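Local coordinates for Peptide/nickel transport system substrate-binding protein (Listeria monocytogenes serotype 1/2a, PDB 5KZT) that binds peptides and probably hands them on to an oligopeptide transporter in the membrane, at residues A[373-378]-A[403-408]; A[22-27]-A[227-232]; A[271-276]-A[495-500]; A[37-42]-A[162-167]. All coordinates share one frame; numbering follows the deposited sequence.

Contact 1 of 4, residues A[373-378]-A[403-408]; sequences SDDTEN and NVPFKV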
loop_
_atom_site.group_PDB
_atom_site.type_symbol
_atom_site.label_atom_id
_atom_site.label_comp_id
_atom_site.label_asym_id
_atom_site.label_seq_id
_atom_site.Cartn_x
_atom_site.Cartn_y
_atom_site.Cartn_z
ATOM N N SER A 373 7.689 4.094 -14.516
ATOM C CA SER A 373 6.684 4.743 -13.682
ATOM C C SER A 373 5.274 4.511 -14.270
ATOM O O SER A 373 5.104 3.718 -15.213
ATOM C CB SER A 373 6.997 6.235 -13.525
ATOM O OG SER A 373 6.261 6.797 -12.425
ATOM N N ASP A 374 4.270 5.178 -13.709
ATOM C CA ASP A 374 2.878 4.980 -14.119
ATOM C C ASP A 374 2.524 5.820 -15.347
ATOM O O ASP A 374 3.378 6.548 -15.858
ATOM C CB ASP A 374 1.946 5.248 -12.933
ATOM C CG ASP A 374 2.156 4.251 -11.810
ATOM O OD1 ASP A 374 2.452 3.063 -12.104
ATOM O OD2 ASP A 374 2.055 4.641 -10.634
ATOM N N ASP A 375 1.279 5.701 -15.818
ATOM C CA ASP A 375 0.842 6.304 -17.079
ATOM C C ASP A 375 -0.123 7.494 -16.915
ATOM O O ASP A 375 -0.851 7.824 -17.845
ATOM C CB ASP A 375 0.232 5.227 -18.003
ATOM C CG ASP A 375 -1.056 4.584 -17.436
ATOM O OD1 ASP A 375 -1.425 4.798 -16.268
ATOM O OD2 ASP A 375 -1.702 3.839 -18.177
ATOM N N THR A 376 -0.126 8.133 -15.752
ATOM C CA THR A 376 -0.907 9.359 -15.566
ATOM C C THR A 376 -0.117 10.533 -16.155
ATOM O O THR A 376 1.103 10.435 -16.394
ATOM C CB THR A 376 -1.213 9.626 -14.081
ATOM O OG1 THR A 376 0.010 9.750 -13.345
ATOM C CG2 THR A 376 -2.041 8.494 -13.494
ATOM N N GLU A 377 -0.813 11.636 -16.405
ATOM C CA GLU A 377 -0.157 12.869 -16.856
ATOM C C GLU A 377 0.954 13.270 -15.901
ATOM O O GLU A 377 2.054 13.647 -16.329
ATOM C CB GLU A 377 -1.167 14.016 -16.967
ATOM C CG GLU A 377 -0.567 15.339 -17.442
ATOM C CD GLU A 377 -1.627 16.386 -17.723
ATOM O OE1 GLU A 377 -2.545 16.573 -16.898
ATOM O OE2 GLU A 377 -1.552 17.030 -18.787
ATOM N N ASN A 378 0.677 13.195 -14.604
ATOM C CA ASN A 378 1.675 13.635 -13.625
ATOM C C ASN A 378 2.845 12.671 -13.503
ATOM O O ASN A 378 3.957 13.098 -13.231
ATOM C CB ASN A 378 1.064 13.902 -12.242
ATOM C CG ASN A 378 1.947 14.813 -11.391
ATOM O OD1 ASN A 378 2.180 15.975 -11.747
ATOM N ND2 ASN A 378 2.446 14.294 -10.274
ATOM N N ASN A 403 6.271 4.258 -19.120
ATOM C CA ASN A 403 5.178 4.828 -18.328
ATOM C C ASN A 403 3.947 3.970 -18.569
ATOM O O ASN A 403 3.242 4.157 -19.544
ATOM C CB ASN A 403 4.933 6.301 -18.698
ATOM C CG ASN A 403 6.023 7.220 -18.176
ATOM O OD1 ASN A 403 7.011 7.458 -18.845
ATOM N ND2 ASN A 403 5.856 7.722 -16.965
ATOM N N VAL A 404 3.675 3.061 -17.637
ATOM C CA VAL A 404 2.744 1.961 -17.863
ATOM C C VAL A 404 1.601 1.997 -16.848
ATOM O O VAL A 404 1.700 2.685 -15.830
ATOM C CB VAL A 404 3.498 0.608 -17.807
ATOM C CG1 VAL A 404 4.451 0.478 -18.998
ATOM C CG2 VAL A 404 4.246 0.419 -16.486
ATOM N N PRO A 405 0.503 1.275 -17.120
ATOM C CA PRO A 405 -0.543 1.193 -16.106
ATOM C C PRO A 405 0.016 0.637 -14.808
ATOM O O PRO A 405 0.969 -0.163 -14.812
ATOM C CB PRO A 405 -1.561 0.226 -16.721
ATOM C CG PRO A 405 -1.347 0.360 -18.192
ATOM C CD PRO A 405 0.132 0.550 -18.348
ATOM N N PHE A 406 -0.549 1.114 -13.708
ATOM C CA PHE A 406 -0.108 0.753 -12.387
ATOM C C PHE A 406 0.019 -0.774 -12.261
ATOM O O PHE A 406 1.045 -1.288 -11.815
ATOM C CB PHE A 406 -1.141 1.311 -11.398
ATOM C CG PHE A 406 -0.851 1.047 -9.960
ATOM C CD1 PHE A 406 0.437 1.142 -9.437
ATOM C CD2 PHE A 406 -1.899 0.781 -9.096
ATOM C CE1 PHE A 406 0.677 0.922 -8.096
ATOM C CE2 PHE A 406 -1.678 0.585 -7.753
ATOM C CZ PHE A 406 -0.381 0.654 -7.248
ATOM N N LYS A 407 -1.018 -1.491 -12.688
ATOM C CA LYS A 407 -0.984 -2.966 -12.616
ATOM C C LYS A 407 0.167 -3.626 -13.396
ATOM O O LYS A 407 0.720 -4.626 -12.934
ATOM C CB LYS A 407 -2.333 -3.588 -12.965
ATOM C CG LYS A 407 -2.768 -3.505 -14.401
ATOM C CD LYS A 407 -4.149 -4.158 -14.523
ATOM C CE LYS A 407 -4.765 -3.924 -15.874
ATOM N NZ LYS A 407 -6.233 -4.183 -15.897
ATOM N N VAL A 408 0.569 -3.025 -14.513
ATOM C CA VAL A 408 1.688 -3.518 -15.318
ATOM C C VAL A 408 2.998 -3.225 -14.577
ATOM O O VAL A 408 3.894 -4.077 -14.513
ATOM C CB VAL A 408 1.672 -2.910 -16.757
ATOM C CG1 VAL A 408 2.904 -3.334 -17.568
ATOM C CG2 VAL A 408 0.410 -3.325 -17.501
HETATM O O HOH W 1 -2.109 3.643 -13.932
#
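S373 and V404 are joined through the main chain, V404 N donating to S373 O at 2.9 Å, near the C-terminal ends of the parallel strands 367-374 and 397-404 of one beta-alpha-beta unit. One residue further on, a side chain takes over the pairing: N403 ND2 gives a hydrogen bond of 3.0 Å to D374 O, with 160° at the hydrogen, approaching nearly along the C=O axis while the oxygen lies in the plane of the amide. The same ND2 bonds S383 OG of helix 377-393. V404 O is 3.0 Å from D375 N, but at an angle too poor for a bond; D374 CA makes a CA-H...O contact with it at 3.1 Å instead. D375 crosses P405 at about a right angle, OD2 lying 3.5 Å from P405 CG. Its OD1 accepts from a water at 2.7 Å, and this water accepts in turn from F406 N at 3.0 Å, in the opening turn of helix 406-414; Q231 NE2 adds a weak bond to OD1. The D374 carboxylate runs alongside F406, its plane 84° from the ring's and OD1 at the ring edge. D374 OD1 forms a salt bridge with R409, while OD2 bonds the backbone of the bound peptide. The chemistry implies a carboxylate that is probably ionised, its salt bridge consistent with a group positioned to accept from the peptide backbone.

Contact 2 of 4, residues A[22-27]-A[227-232]; sequences SALIPS and VQVVQD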
loop_
_atom_site.group_PDB
_atom_site.type_symbol
_atom_site.label_atom_id
_atom_site.label_comp_id
_atom_site.label_asym_id
_atom_site.label_seq_id
_atom_site.Cartn_x
_atom_site.Cartn_y
_atom_site.Cartn_z
ATOM N N SER A 22 -7.187 6.871 -10.051
ATOM C CA SER A 22 -6.118 7.172 -11.010
ATOM C C SER A 22 -5.626 5.973 -11.838
ATOM O O SER A 22 -4.759 6.132 -12.695
ATOM C CB SER A 22 -4.939 7.780 -10.257
ATOM O OG SER A 22 -4.555 6.927 -9.193
ATOM N N ALA A 23 -6.173 4.786 -11.585
ATOM C CA ALA A 23 -5.688 3.559 -12.190
ATOM C C ALA A 23 -6.766 2.504 -12.171
ATOM O O ALA A 23 -7.635 2.517 -11.292
ATOM C CB ALA A 23 -4.470 3.050 -11.440
ATOM N N LEU A 24 -6.681 1.594 -13.141
ATOM C CA LEU A 24 -7.503 0.382 -13.182
ATOM C C LEU A 24 -7.154 -0.476 -11.958
ATOM O O LEU A 24 -6.014 -0.440 -11.482
ATOM C CB LEU A 24 -7.224 -0.407 -14.461
ATOM C CG LEU A 24 -7.952 0.022 -15.737
ATOM C CD1 LEU A 24 -7.672 1.460 -16.107
ATOM C CD2 LEU A 24 -7.526 -0.906 -16.862
ATOM N N ILE A 25 -8.126 -1.240 -11.475
ATOM C CA ILE A 25 -7.916 -2.106 -10.312
ATOM C C ILE A 25 -6.942 -3.240 -10.633
ATOM O O ILE A 25 -7.212 -4.028 -11.528
ATOM C CB ILE A 25 -9.248 -2.723 -9.831
ATOM C CG1 ILE A 25 -10.218 -1.629 -9.385
ATOM C CG2 ILE A 25 -9.015 -3.712 -8.690
ATOM C CD1 ILE A 25 -11.648 -2.128 -9.263
ATOM N N PRO A 26 -5.809 -3.341 -9.898
ATOM C CA PRO A 26 -4.880 -4.436 -10.188
ATOM C C PRO A 26 -5.357 -5.785 -9.674
ATOM O O PRO A 26 -5.136 -6.808 -10.348
ATOM C CB PRO A 26 -3.581 -4.000 -9.475
ATOM C CG PRO A 26 -3.724 -2.518 -9.366
ATOM C CD PRO A 26 -5.166 -2.376 -8.997
ATOM N N SER A 27 -6.018 -5.778 -8.517
ATOM C CA SER A 27 -6.543 -7.002 -7.905
ATOM C C SER A 27 -7.648 -6.639 -6.952
ATOM O O SER A 27 -7.541 -5.647 -6.239
ATOM C CB SER A 27 -5.446 -7.727 -7.121
ATOM O OG SER A 27 -5.956 -8.828 -6.384
ATOM N N VAL A 227 -17.533 5.144 -9.318
ATOM C CA VAL A 227 -16.111 5.428 -9.503
ATOM C C VAL A 227 -15.748 5.326 -10.969
ATOM O O VAL A 227 -16.170 4.382 -11.648
ATOM C CB VAL A 227 -15.220 4.446 -8.707
ATOM C CG1 VAL A 227 -13.768 4.882 -8.786
ATOM C CG2 VAL A 227 -15.690 4.371 -7.264
ATOM N N GLN A 228 -14.970 6.295 -11.451
ATOM C CA GLN A 228 -14.416 6.258 -12.812
ATOM C C GLN A 228 -12.931 6.574 -12.782
ATOM O O GLN A 228 -12.453 7.366 -11.968
ATOM C CB GLN A 228 -15.170 7.192 -13.746
ATOM C CG GLN A 228 -15.131 8.642 -13.344
ATOM C CD GLN A 228 -15.938 9.518 -14.273
ATOM O OE1 GLN A 228 -15.610 9.660 -15.450
ATOM N NE2 GLN A 228 -16.983 10.130 -13.745
ATOM N N VAL A 229 -12.197 5.945 -13.683
ATOM C CA VAL A 229 -10.781 6.211 -13.829
ATOM C C VAL A 229 -10.535 7.524 -14.566
ATOM O O VAL A 229 -11.060 7.741 -15.655
ATOM C CB VAL A 229 -10.075 5.042 -14.532
ATOM C CG1 VAL A 229 -8.609 5.368 -14.778
ATOM C CG2 VAL A 229 -10.216 3.796 -13.673
ATOM N N VAL A 230 -9.755 8.404 -13.950
ATOM C CA VAL A 230 -9.365 9.701 -14.544
ATOM C C VAL A 230 -7.882 9.855 -14.263
ATOM O O VAL A 230 -7.464 9.688 -13.134
ATOM C CB VAL A 230 -10.108 10.904 -13.915
ATOM C CG1 VAL A 230 -9.654 12.210 -14.577
ATOM C CG2 VAL A 230 -11.623 10.747 -14.056
ATOM N N GLN A 231 -7.100 10.167 -15.285
ATOM C CA GLN A 231 -5.643 10.145 -15.168
ATOM C C GLN A 231 -4.983 11.461 -15.526
ATOM O O GLN A 231 -3.771 11.501 -15.800
ATOM C CB GLN A 231 -5.112 9.043 -16.058
ATOM C CG GLN A 231 -5.670 7.688 -15.670
ATOM C CD GLN A 231 -4.953 6.578 -16.376
ATOM O OE1 GLN A 231 -4.979 6.515 -17.604
ATOM N NE2 GLN A 231 -4.267 5.719 -15.615
ATOM N N ASP A 232 -5.780 12.523 -15.572
ATOM C CA ASP A 232 -5.252 13.855 -15.731
ATOM C C ASP A 232 -6.186 14.856 -15.046
ATOM O O ASP A 232 -7.414 14.729 -15.095
ATOM C CB ASP A 232 -5.003 14.180 -17.206
ATOM C CG ASP A 232 -6.246 14.615 -17.933
ATOM O OD1 ASP A 232 -6.982 13.722 -18.384
ATOM O OD2 ASP A 232 -6.483 15.846 -18.047
#
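S22 and Q231 bring their CA atoms to 5.1 Å, the nearest approach of two backbones that have just left a parallel pairing. Strands 16-21 and 224-229 are neighbours in a mixed sheet; beyond E21 the first chain becomes an irregular loop, and beyond V229 the second does the same. What remains of the backbone contact is a CA-H...O interaction, S22 CA lying 3.6 Å from V230 O with an angle of 172° at the hydrogen, next to the main-chain bond that V230 makes with E21. The side chain of Q231 then replaces the lost pairing. Its CG stands beside the backbone N, anti to the carbonyl carbon (chi1 -59°), and the chain continues extended, which carries NE2 across to S22 O at 3.0 Å. The acceptor lies in the plane of the amide, but the donor is tilted 32° from the plane of the S22 carbonyl. V229 supplies the apolar part: it points at the loop and sets CG2 3.7 Å from A23 O and 4.2 Å from L24 CD1. A23 O, buried here against methyl groups, has no hydrogen-bonding partner in the model. Around the pair, V229 rests on W206, A23 on F406 and L24 on K407. The arrangement is that of an edge strand leaving its sheet, and, with D232 capping the helix that leads on toward strand 247-250 of the large sheet, is consistent with an interlobe crossing of the two-lobed periplasmic binding protein fold.

Contact 3 of 4, residues A[271-276]-A[495-500]; sequences STFYIK and YQRSTA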
loop_
_atom_site.group_PDB
_atom_site.type_symbol
_atom_site.label_atom_id
_atom_site.label_comp_id
_atom_site.label_asym_id
_atom_site.label_seq_id
_atom_site.Cartn_x
_atom_site.Cartn_y
_atom_site.Cartn_z
ATOM N N SER A 271 2.959 8.216 3.374
ATOM C CA SER A 271 3.493 7.283 2.400
ATOM C C SER A 271 4.792 7.851 1.869
ATOM O O SER A 271 4.966 9.081 1.827
ATOM C CB SER A 271 2.478 7.083 1.283
ATOM O OG SER A 271 1.307 6.485 1.820
ATOM N N THR A 272 5.704 6.957 1.490
ATOM C CA THR A 272 7.001 7.338 0.952
ATOM C C THR A 272 7.137 6.798 -0.468
ATOM O O THR A 272 6.867 5.612 -0.714
ATOM C CB THR A 272 8.115 6.750 1.815
ATOM O OG1 THR A 272 7.963 7.245 3.153
ATOM C CG2 THR A 272 9.498 7.128 1.259
ATOM N N PHE A 273 7.534 7.676 -1.389
ATOM C CA PHE A 273 7.844 7.304 -2.753
ATOM C C PHE A 273 9.357 7.272 -2.901
ATOM O O PHE A 273 10.061 8.145 -2.384
ATOM C CB PHE A 273 7.196 8.269 -3.744
ATOM C CG PHE A 273 5.817 7.847 -4.149
ATOM C CD1 PHE A 273 4.749 8.024 -3.280
ATOM C CD2 PHE A 273 5.604 7.193 -5.347
ATOM C CE1 PHE A 273 3.472 7.609 -3.630
ATOM C CE2 PHE A 273 4.332 6.789 -5.708
ATOM C CZ PHE A 273 3.266 6.988 -4.849
ATOM N N TYR A 274 9.850 6.226 -3.551
ATOM C CA TYR A 274 11.268 5.971 -3.598
ATOM C C TYR A 274 11.620 5.341 -4.915
ATOM O O TYR A 274 10.779 4.716 -5.562
ATOM C CB TYR A 274 11.722 5.082 -2.442
ATOM C CG TYR A 274 10.919 3.810 -2.253
ATOM C CD1 TYR A 274 9.792 3.811 -1.438
ATOM C CD2 TYR A 274 11.283 2.612 -2.875
ATOM C CE1 TYR A 274 9.039 2.671 -1.236
ATOM C CE2 TYR A 274 10.527 1.453 -2.682
ATOM C CZ TYR A 274 9.410 1.495 -1.856
ATOM O OH TYR A 274 8.628 0.390 -1.638
ATOM N N ILE A 275 12.885 5.499 -5.275
ATOM C CA ILE A 275 13.464 4.827 -6.428
ATOM C C ILE A 275 13.878 3.418 -6.000
ATOM O O ILE A 275 14.649 3.263 -5.040
ATOM C CB ILE A 275 14.721 5.560 -6.955
ATOM C CG1 ILE A 275 14.441 7.038 -7.245
ATOM C CG2 ILE A 275 15.278 4.847 -8.188
ATOM C CD1 ILE A 275 13.501 7.298 -8.389
ATOM N N LYS A 276 13.408 2.408 -6.725
ATOM C CA LYS A 276 13.924 1.043 -6.602
ATOM C C LYS A 276 15.021 0.741 -7.629
ATOM O O LYS A 276 14.863 1.003 -8.816
ATOM C CB LYS A 276 12.786 0.042 -6.764
ATOM C CG LYS A 276 11.783 0.071 -5.627
ATOM C CD LYS A 276 10.734 -1.020 -5.752
ATOM C CE LYS A 276 11.272 -2.375 -5.364
ATOM N NZ LYS A 276 10.169 -3.350 -5.365
ATOM N N TYR A 495 10.190 11.446 -2.019
ATOM C CA TYR A 495 9.222 12.308 -1.325
ATOM C C TYR A 495 8.265 11.592 -0.394
ATOM O O TYR A 495 8.002 10.395 -0.537
ATOM C CB TYR A 495 8.440 13.152 -2.335
ATOM C CG TYR A 495 7.481 12.417 -3.277
ATOM C CD1 TYR A 495 7.903 11.948 -4.521
ATOM C CD2 TYR A 495 6.142 12.254 -2.950
ATOM C CE1 TYR A 495 7.028 11.324 -5.392
ATOM C CE2 TYR A 495 5.260 11.634 -3.818
ATOM C CZ TYR A 495 5.699 11.167 -5.034
ATOM O OH TYR A 495 4.814 10.535 -5.899
ATOM N N GLN A 496 7.756 12.365 0.561
ATOM C CA GLN A 496 6.718 11.932 1.477
ATOM C C GLN A 496 5.430 12.469 0.885
ATOM O O GLN A 496 5.300 13.688 0.680
ATOM C CB GLN A 496 6.929 12.534 2.859
ATOM C CG GLN A 496 8.306 12.289 3.443
ATOM C CD GLN A 496 8.482 12.980 4.776
ATOM O OE1 GLN A 496 7.766 12.656 5.733
ATOM N NE2 GLN A 496 9.399 13.966 4.846
ATOM N N ARG A 497 4.481 11.590 0.610
ATOM C CA ARG A 497 3.354 11.960 -0.242
ATOM C C ARG A 497 2.219 12.646 0.505
ATOM O O ARG A 497 1.772 12.175 1.549
ATOM C CB ARG A 497 2.819 10.725 -0.954
ATOM C CG ARG A 497 2.013 11.013 -2.208
ATOM C CD ARG A 497 0.561 10.670 -2.070
ATOM N NE ARG A 497 0.236 9.253 -2.175
ATOM C CZ ARG A 497 -0.057 8.577 -3.304
ATOM N NH1 ARG A 497 -0.349 7.287 -3.225
ATOM N NH2 ARG A 497 -0.035 9.139 -4.510
ATOM N N SER A 498 1.782 13.777 -0.040
ATOM C CA SER A 498 0.448 14.324 0.229
ATOM C C SER A 498 -0.303 14.393 -1.096
ATOM O O SER A 498 0.318 14.371 -2.163
ATOM C CB SER A 498 0.528 15.707 0.883
ATOM O OG SER A 498 0.894 15.613 2.254
ATOM N N THR A 499 -1.635 14.475 -1.018
ATOM C CA THR A 499 -2.497 14.473 -2.191
ATOM C C THR A 499 -3.454 15.656 -2.064
ATOM O O THR A 499 -4.006 15.901 -0.989
ATOM C CB THR A 499 -3.290 13.155 -2.310
ATOM O OG1 THR A 499 -2.386 12.044 -2.276
ATOM C CG2 THR A 499 -4.068 13.108 -3.606
ATOM N N ALA A 500 -3.593 16.424 -3.135
ATOM C CA ALA A 500 -4.490 17.593 -3.149
ATOM C C ALA A 500 -5.738 17.269 -3.955
ATOM O O ALA A 500 -5.677 16.560 -4.965
ATOM C CB ALA A 500 -3.789 18.804 -3.727
HETATM O O HOH W 2 3.733 11.224 3.621
#
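F273 and Y495 form a hydrogen-bonded antiparallel pair between strands 264-277 and 491-503. F273 N donates to Y495 O at 2.9 Å, almost straight, whereas the return bond from Y495 N to F273 O is weak at 3.3 Å. Further along, R497 N reaches S271 O at 2.8 Å. The non-hydrogen-bonded pair T272 and Q496 lies between, contributing CA-H...O contacts from T272 to Y495 O and from Q496 to S271 O.

Aromatic contacts come next. The rings of F273 and Y495 are almost parallel, 2° apart, yet offset until little of one covers the other, with centroids 4.8 Å apart. The offset puts Y495 OH over the centre of the F273 ring, 3.4 Å from CG, and brings F273 CB over the Y495 face, a CH-pi contact of 3.6 Å to the centroid. Y495 can lie this way because its CG is placed between the backbone N and the carbonyl carbon (chi1 67°).

The charged member is R497, whose chain kinks twice to turn its guanidinium beside F273. Ring and guanidinium planes are 70° apart: F273 CE1 stands over the guanidinium face, 3.7 Å from R497 CZ, while the guanidinium lies at the ring's edge, NH1 near its plane.

The polar ends look to the ligand, Y495 OH bonding a basic side chain of the bound peptide and R497 NH2 its backbone. T272 and Q496, on the other face, bond L321 and E324. Here the face bearing S271, F273, Y495 and R497 forms a wall of the peptide-binding site, on the large sheet of this solute-binding protein.

Contact 4 of 4, residues A[37-42]-A[162-167]; sequences VGLNVV and AFPTFF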
loop_
_atom_site.group_PDB
_atom_site.type_symbol
_atom_site.label_atom_id
_atom_site.label_comp_id
_atom_site.label_asym_id
_atom_site.label_seq_id
_atom_site.Cartn_x
_atom_site.Cartn_y
_atom_site.Cartn_z
ATOM N N VAL A 37 -5.170 0.675 -4.601
ATOM C CA VAL A 37 -6.446 0.774 -5.336
ATOM C C VAL A 37 -7.352 -0.403 -4.992
ATOM O O VAL A 37 -8.501 -0.218 -4.556
ATOM C CB VAL A 37 -6.234 0.876 -6.861
ATOM C CG1 VAL A 37 -7.553 0.784 -7.633
ATOM C CG2 VAL A 37 -5.520 2.173 -7.194
ATOM N N GLY A 38 -6.813 -1.602 -5.162
ATOM C CA GLY A 38 -7.512 -2.812 -4.833
ATOM C C GLY A 38 -7.821 -2.997 -3.353
ATOM O O GLY A 38 -8.891 -3.478 -3.002
ATOM N N LEU A 39 -6.895 -2.621 -2.477
ATOM C CA LEU A 39 -7.140 -2.766 -1.026
ATOM C C LEU A 39 -8.223 -1.815 -0.553
ATOM O O LEU A 39 -8.987 -2.140 0.359
ATOM C CB LEU A 39 -5.866 -2.552 -0.217
ATOM C CG LEU A 39 -4.878 -3.714 -0.396
ATOM C CD1 LEU A 39 -3.527 -3.296 0.130
ATOM C CD2 LEU A 39 -5.320 -4.989 0.278
ATOM N N ASN A 40 -8.302 -0.656 -1.183
ATOM C CA ASN A 40 -9.394 0.291 -0.895
ATOM C C ASN A 40 -10.744 -0.267 -1.356
ATOM O O ASN A 40 -11.712 -0.155 -0.625
ATOM C CB ASN A 40 -9.128 1.632 -1.548
ATOM C CG ASN A 40 -10.113 2.703 -1.105
ATOM O OD1 ASN A 40 -10.188 3.046 0.078
ATOM N ND2 ASN A 40 -10.892 3.210 -2.050
ATOM N N VAL A 41 -10.795 -0.905 -2.526
ATOM C CA VAL A 41 -12.043 -1.567 -2.994
ATOM C C VAL A 41 -12.525 -2.631 -1.998
ATOM O O VAL A 41 -13.657 -2.559 -1.502
ATOM C CB VAL A 41 -11.886 -2.199 -4.401
ATOM C CG1 VAL A 41 -13.101 -3.049 -4.787
ATOM C CG2 VAL A 41 -11.681 -1.117 -5.446
ATOM N N VAL A 42 -11.674 -3.604 -1.689
ATOM C CA VAL A 42 -12.090 -4.674 -0.790
ATOM C C VAL A 42 -12.408 -4.175 0.629
ATOM O O VAL A 42 -13.206 -4.802 1.343
ATOM C CB VAL A 42 -11.119 -5.881 -0.741
ATOM C CG1 VAL A 42 -10.956 -6.488 -2.118
ATOM C CG2 VAL A 42 -9.789 -5.512 -0.135
ATOM N N ALA A 162 -7.586 -5.848 11.067
ATOM C CA ALA A 162 -8.271 -4.872 10.235
ATOM C C ALA A 162 -7.730 -4.780 8.791
ATOM O O ALA A 162 -8.183 -3.936 8.013
ATOM C CB ALA A 162 -8.176 -3.513 10.907
ATOM N N PHE A 163 -6.776 -5.630 8.430
ATOM C CA PHE A 163 -6.124 -5.543 7.128
ATOM C C PHE A 163 -6.687 -6.623 6.190
ATOM O O PHE A 163 -6.905 -7.754 6.617
ATOM C CB PHE A 163 -4.608 -5.679 7.299
ATOM C CG PHE A 163 -3.839 -5.297 6.083
ATOM C CD1 PHE A 163 -3.654 -3.952 5.767
ATOM C CD2 PHE A 163 -3.335 -6.269 5.215
ATOM C CE1 PHE A 163 -2.974 -3.588 4.614
ATOM C CE2 PHE A 163 -2.644 -5.903 4.069
ATOM C CZ PHE A 163 -2.474 -4.557 3.766
ATOM N N PRO A 164 -6.934 -6.289 4.906
ATOM C CA PRO A 164 -7.668 -7.232 4.046
ATOM C C PRO A 164 -7.174 -8.690 3.943
ATOM O O PRO A 164 -7.995 -9.585 3.799
ATOM C CB PRO A 164 -7.634 -6.536 2.687
ATOM C CG PRO A 164 -7.783 -5.115 3.070
ATOM C CD PRO A 164 -6.832 -4.975 4.242
ATOM N N THR A 165 -5.872 -8.923 4.063
ATOM C CA THR A 165 -5.321 -10.280 3.973
ATOM C C THR A 165 -5.861 -11.206 5.075
ATOM O O THR A 165 -5.896 -12.426 4.902
ATOM C CB THR A 165 -3.770 -10.282 4.014
ATOM O OG1 THR A 165 -3.270 -9.069 3.443
ATOM C CG2 THR A 165 -3.203 -11.499 3.251
ATOM N N PHE A 166 -6.284 -10.617 6.188
ATOM C CA PHE A 166 -6.854 -11.325 7.331
ATOM C C PHE A 166 -8.400 -11.359 7.326
ATOM O O PHE A 166 -9.000 -11.861 8.260
ATOM C CB PHE A 166 -6.361 -10.659 8.625
ATOM C CG PHE A 166 -4.891 -10.818 8.856
ATOM C CD1 PHE A 166 -3.971 -10.058 8.155
ATOM C CD2 PHE A 166 -4.418 -11.755 9.773
ATOM C CE1 PHE A 166 -2.592 -10.234 8.377
ATOM C CE2 PHE A 166 -3.043 -11.914 9.994
ATOM C CZ PHE A 166 -2.148 -11.160 9.291
ATOM N N PHE A 167 -9.040 -10.853 6.270
ATOM C CA PHE A 167 -10.494 -10.952 6.132
ATOM C C PHE A 167 -10.882 -12.407 5.862
ATOM O O PHE A 167 -10.094 -13.139 5.276
ATOM C CB PHE A 167 -10.982 -10.082 4.973
ATOM C CG PHE A 167 -10.915 -8.590 5.225
ATOM C CD1 PHE A 167 -10.364 -8.041 6.394
ATOM C CD2 PHE A 167 -11.385 -7.725 4.249
ATOM C CE1 PHE A 167 -10.312 -6.675 6.581
ATOM C CE2 PHE A 167 -11.344 -6.354 4.435
ATOM C CZ PHE A 167 -10.807 -5.823 5.596
#
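This is a largely apolar contact in the protein interior, where L39 and V42 of helix 36-45 meet the turn that links helices 157-161 and 171-177. P164 is the residue received. Both helix side chains, one turn apart, point toward it: L39 CD2 lies 3.7 Å from P164 CB, and V42 CG2 comes equally near that same carbon, so the proline ring abuts two methyl groups at once. L39 crosses the proline at about a right angle; V42 runs across it on a slant. The other branch of the leucine, CD1, extends to F163 CZ at 4.0 Å. On its own side P164 is flanked by two rings, with CD over a face of F163 and CA 3.5 Å above the centre of F167. V42 O closes the contact, lying at the edge of the F167 ring 3.9 Å from CE2. The turn keeps this shape through its own backbone, F166 N bonding F163 O and F167 N bonding P164 O, both at 3.0 Å. Beyond the pair, F163 meets Y113 edge-to-face and P164 touches P517. The whole is a proline-led 3-10 turn packed against a helix in the core, and L39 also packs on a polar side chain of the bound peptide.

Contacts 1, 2 and 4 touch one another in a closed set beside the ligand, while contact 3, on the same large sheet as contact 1, reaches it without touching the other three. Contacts 1 and 2, with centres 10 Å apart, are joined by a probable hydrogen bond of 3.0 Å from E377 N to Q231 O. Contact 2 meets contact 4 through I25 CD1 and V41 CG2, 3.9 Å apart, and contact 4 returns to contact 1 where V37 CG2 lies 4.2 Å from F406 CE2. Contact 3 stays about 6 Å from contact 1 at the nearest atoms. The bound peptide is what all four share: contacts 1 and 3 hydrogen-bond it, whereas 2 and 4 pack on it.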